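3-oxoacyl-[acyl-carrier-protein] synthase 3 (Micrococcus luteus NCTC 2665, PDB 4EWP) probably catalyses the first condensation of fatty acid synthesis, joining a two-carbon unit from malonyl-ACP to an acyl-CoA primer such as acetyl-CoA. Local coordinates at residues Q54-E59 with L168-G173. Residues are numbered along the deposited sequence; the frame is centred on the assembly and turned at random.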
ATOM      1  N   GLN A  54     -13.363   8.782 -19.013  1.00 27.38           N
ATOM      2  CA  GLN A  54     -14.103   9.088 -17.799  1.00 27.35           C
ATOM      3  C   GLN A  54     -13.371  10.160 -17.011  1.00 28.38           C
ATOM      4  O   GLN A  54     -12.184  10.028 -16.726  1.00 27.84           O
ATOM      5  CB  GLN A  54     -14.256   7.818 -16.955  1.00 23.43           C
ATOM      6  CG  GLN A  54     -15.178   6.816 -17.616  1.00 25.05           C
ATOM      7  CD  GLN A  54     -15.019   5.398 -17.122  1.00 25.57           C
ATOM      8  OE1 GLN A  54     -15.602   4.474 -17.694  1.00 26.07           O
ATOM      9  NE2 GLN A  54     -14.238   5.210 -16.059  1.00 23.98           N
ATOM     10  N   ARG A  55     -14.072  11.238 -16.681  1.00 27.77           N
ATOM     11  CA  ARG A  55     -13.498  12.275 -15.839  1.00 30.11           C
ATOM     12  C   ARG A  55     -14.420  12.547 -14.647  1.00 32.70           C
ATOM     13  O   ARG A  55     -15.578  12.927 -14.808  1.00 37.57           O
ATOM     14  CB  ARG A  55     -13.200  13.546 -16.648  1.00 26.71           C
ATOM     15  CG  ARG A  55     -11.970  13.416 -17.564  1.00 28.49           C
ATOM     16  CD  ARG A  55     -10.727  13.041 -16.743  1.00 30.43           C
ATOM     17  NE  ARG A  55      -9.524  12.821 -17.543  1.00 31.00           N
ATOM     18  CZ  ARG A  55      -8.776  13.793 -18.076  1.00 37.05           C
ATOM     19  NH1 ARG A  55      -9.108  15.070 -17.921  1.00 37.01           N
ATOM     20  NH2 ARG A  55      -7.688  13.485 -18.782  1.00 37.04           N
ATOM     21  N   ALA A  56     -13.892  12.317 -13.450  1.00 29.26           N
ATOM     22  CA  ALA A  56     -14.663  12.439 -12.221  1.00 27.20           C
ATOM     23  C   ALA A  56     -14.823  13.884 -11.808  1.00 27.29           C
ATOM     24  O   ALA A  56     -13.943  14.706 -12.053  1.00 26.53           O
ATOM     25  CB  ALA A  56     -13.986  11.644 -11.092  1.00 22.03           C
ATOM     26  N   THR A  57     -15.952  14.186 -11.172  1.00 30.23           N
ATOM     27  CA  THR A  57     -16.175  15.496 -10.571  1.00 30.80           C
ATOM     28  C   THR A  57     -15.453  15.560  -9.228  1.00 31.48           C
ATOM     29  O   THR A  57     -14.902  14.560  -8.775  1.00 30.50           O
ATOM     30  CB  THR A  57     -17.667  15.756 -10.328  1.00 31.96           C
ATOM     31  OG1 THR A  57     -18.178  14.782  -9.411  1.00 27.83           O
ATOM     32  CG2 THR A  57     -18.443  15.660 -11.628  1.00 34.39           C
ATOM     33  N   ALA A  58     -15.471  16.735  -8.604  1.00 34.65           N
ATOM     34  CA  ALA A  58     -14.884  16.942  -7.281  1.00 35.43           C
ATOM     35  C   ALA A  58     -15.476  16.037  -6.204  1.00 33.24           C
ATOM     36  O   ALA A  58     -14.752  15.572  -5.325  1.00 30.79           O
ATOM     37  CB  ALA A  58     -15.020  18.408  -6.863  1.00 35.45           C
ATOM     38  N   GLU A  59     -16.786  15.801  -6.268  1.00 33.22           N
ATOM     39  CA  GLU A  59     -17.481  14.964  -5.285  1.00 36.80           C
ATOM     40  C   GLU A  59     -17.159  13.479  -5.451  1.00 33.30           C
ATOM     41  O   GLU A  59     -17.256  12.695  -4.494  1.00 32.63           O
ATOM     42  CB  GLU A  59     -19.007  15.150  -5.370  1.00 43.76           C
ATOM     43  CG  GLU A  59     -19.516  16.505  -4.922  1.00 53.20           C
ATOM     44  CD  GLU A  59     -19.189  17.617  -5.911  1.00 65.25           C
ATOM     45  OE1 GLU A  59     -19.207  17.356  -7.140  1.00 67.48           O
ATOM     46  OE2 GLU A  59     -18.910  18.753  -5.459  1.00 68.11           O
ATOM     47  N   LEU A 168      -5.457   9.537 -19.654  1.00 27.28           N
ATOM     48  CA  LEU A 168      -5.908   9.068 -18.347  1.00 27.57           C
ATOM     49  C   LEU A 168      -7.321   9.452 -17.950  1.00 26.52           C
ATOM     50  O   LEU A 168      -7.766  10.585 -18.145  1.00 27.48           O
ATOM     51  CB  LEU A 168      -4.929   9.518 -17.263  1.00 30.06           C
ATOM     52  CG  LEU A 168      -3.489   9.120 -17.568  1.00 30.73           C
ATOM     53  CD1 LEU A 168      -2.582   9.554 -16.414  1.00 26.69           C
ATOM     54  CD2 LEU A 168      -3.436   7.610 -17.815  1.00 19.12           C
ATOM     55  N   GLY A 169      -8.009   8.491 -17.353  1.00 27.42           N
ATOM     56  CA  GLY A 169      -9.371   8.691 -16.902  1.00 27.47           C
ATOM     57  C   GLY A 169      -9.514   8.210 -15.467  1.00 29.54           C
ATOM     58  O   GLY A 169      -8.558   7.676 -14.876  1.00 25.47           O
ATOM     59  N   ASP A 170     -10.712   8.389 -14.919  1.00 27.64           N
ATOM     60  CA  ASP A 170     -10.990   8.111 -13.521  1.00 28.51           C
ATOM     61  C   ASP A 170     -12.050   7.035 -13.408  1.00 28.37           C
ATOM     62  O   ASP A 170     -12.904   6.899 -14.284  1.00 30.86           O
ATOM     63  CB  ASP A 170     -11.509   9.379 -12.830  1.00 29.01           C
ATOM     64  CG  ASP A 170     -10.618  10.601 -13.074  1.00 28.83           C
ATOM     65  OD1 ASP A 170      -9.382  10.449 -13.186  1.00 29.04           O
ATOM     66  OD2 ASP A 170     -11.166  11.724 -13.138  1.00 28.01           O
ATOM     67  N   GLY A 171     -12.013   6.289 -12.310  1.00 24.24           N
ATOM     68  CA  GLY A 171     -13.071   5.351 -12.003  1.00 19.10           C
ATOM     69  C   GLY A 171     -12.624   4.314 -11.013  1.00 21.33           C
ATOM     70  O   GLY A 171     -11.504   4.380 -10.493  1.00 21.22           O
ATOM     71  N   ALA A 172     -13.489   3.337 -10.760  1.00 22.52           N
ATOM     72  CA  ALA A 172     -13.184   2.279  -9.806  1.00 20.03           C
ATOM     73  C   ALA A 172     -13.699   0.947 -10.322  1.00 23.20           C
ATOM     74  O   ALA A 172     -14.747   0.877 -10.952  1.00 23.53           O
ATOM     75  CB  ALA A 172     -13.811   2.589  -8.466  1.00 15.25           C
ATOM     76  N   GLY A 173     -12.963  -0.115 -10.039  1.00 20.93           N
ATOM     77  CA  GLY A 173     -13.391  -1.446 -10.415  1.00 20.90           C
ATOM     78  C   GLY A 173     -13.127  -2.347  -9.236  1.00 19.91           C
ATOM     79  O   GLY A 173     -12.051  -2.289  -8.638  1.00 23.82           O
TER
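R55 grips the carbonyl of L168 side-on where, in this thiolase-fold enzyme, the end of strand 52-54 and the loop after it lie against the residues leading into strand 170-180 of the N-terminal five-stranded sheet. Its NE lies 2.9 Å and its NH2 3.0 Å from L168 O, which sits at the edge of the guanidinium and nearly in its plane; the bend at chi2 (-57°) turns the chain back to this oxygen. An alanine here would probably leave L168 O without the two guanidinium donors. Next to it, Q54 bonds twice to D170: Q54 O accepts from D170 N at 2.8 Å, the donor standing above the carbonyl plane, and Q54 NE2 reaches D170 O with the acceptor almost in the amide plane. The D170 carboxylate in turn receives A56 N on the anti lone pair of OD2. Further out, S154 OG also bonds D170 OD2, and R23 NH1 bonds Q54 OE1, so that with NE2 on D170 O both ends of the amide are held and its rotation is fixed. L168 and G169 adjoin N306, a predicted active-site residue, through side-chain contact and a backbone hydrogen bond respectively. The backbones come close as well: G169 CA lies 3.1 Å from Q54 O, and a CB on G169 would collide with that oxygen.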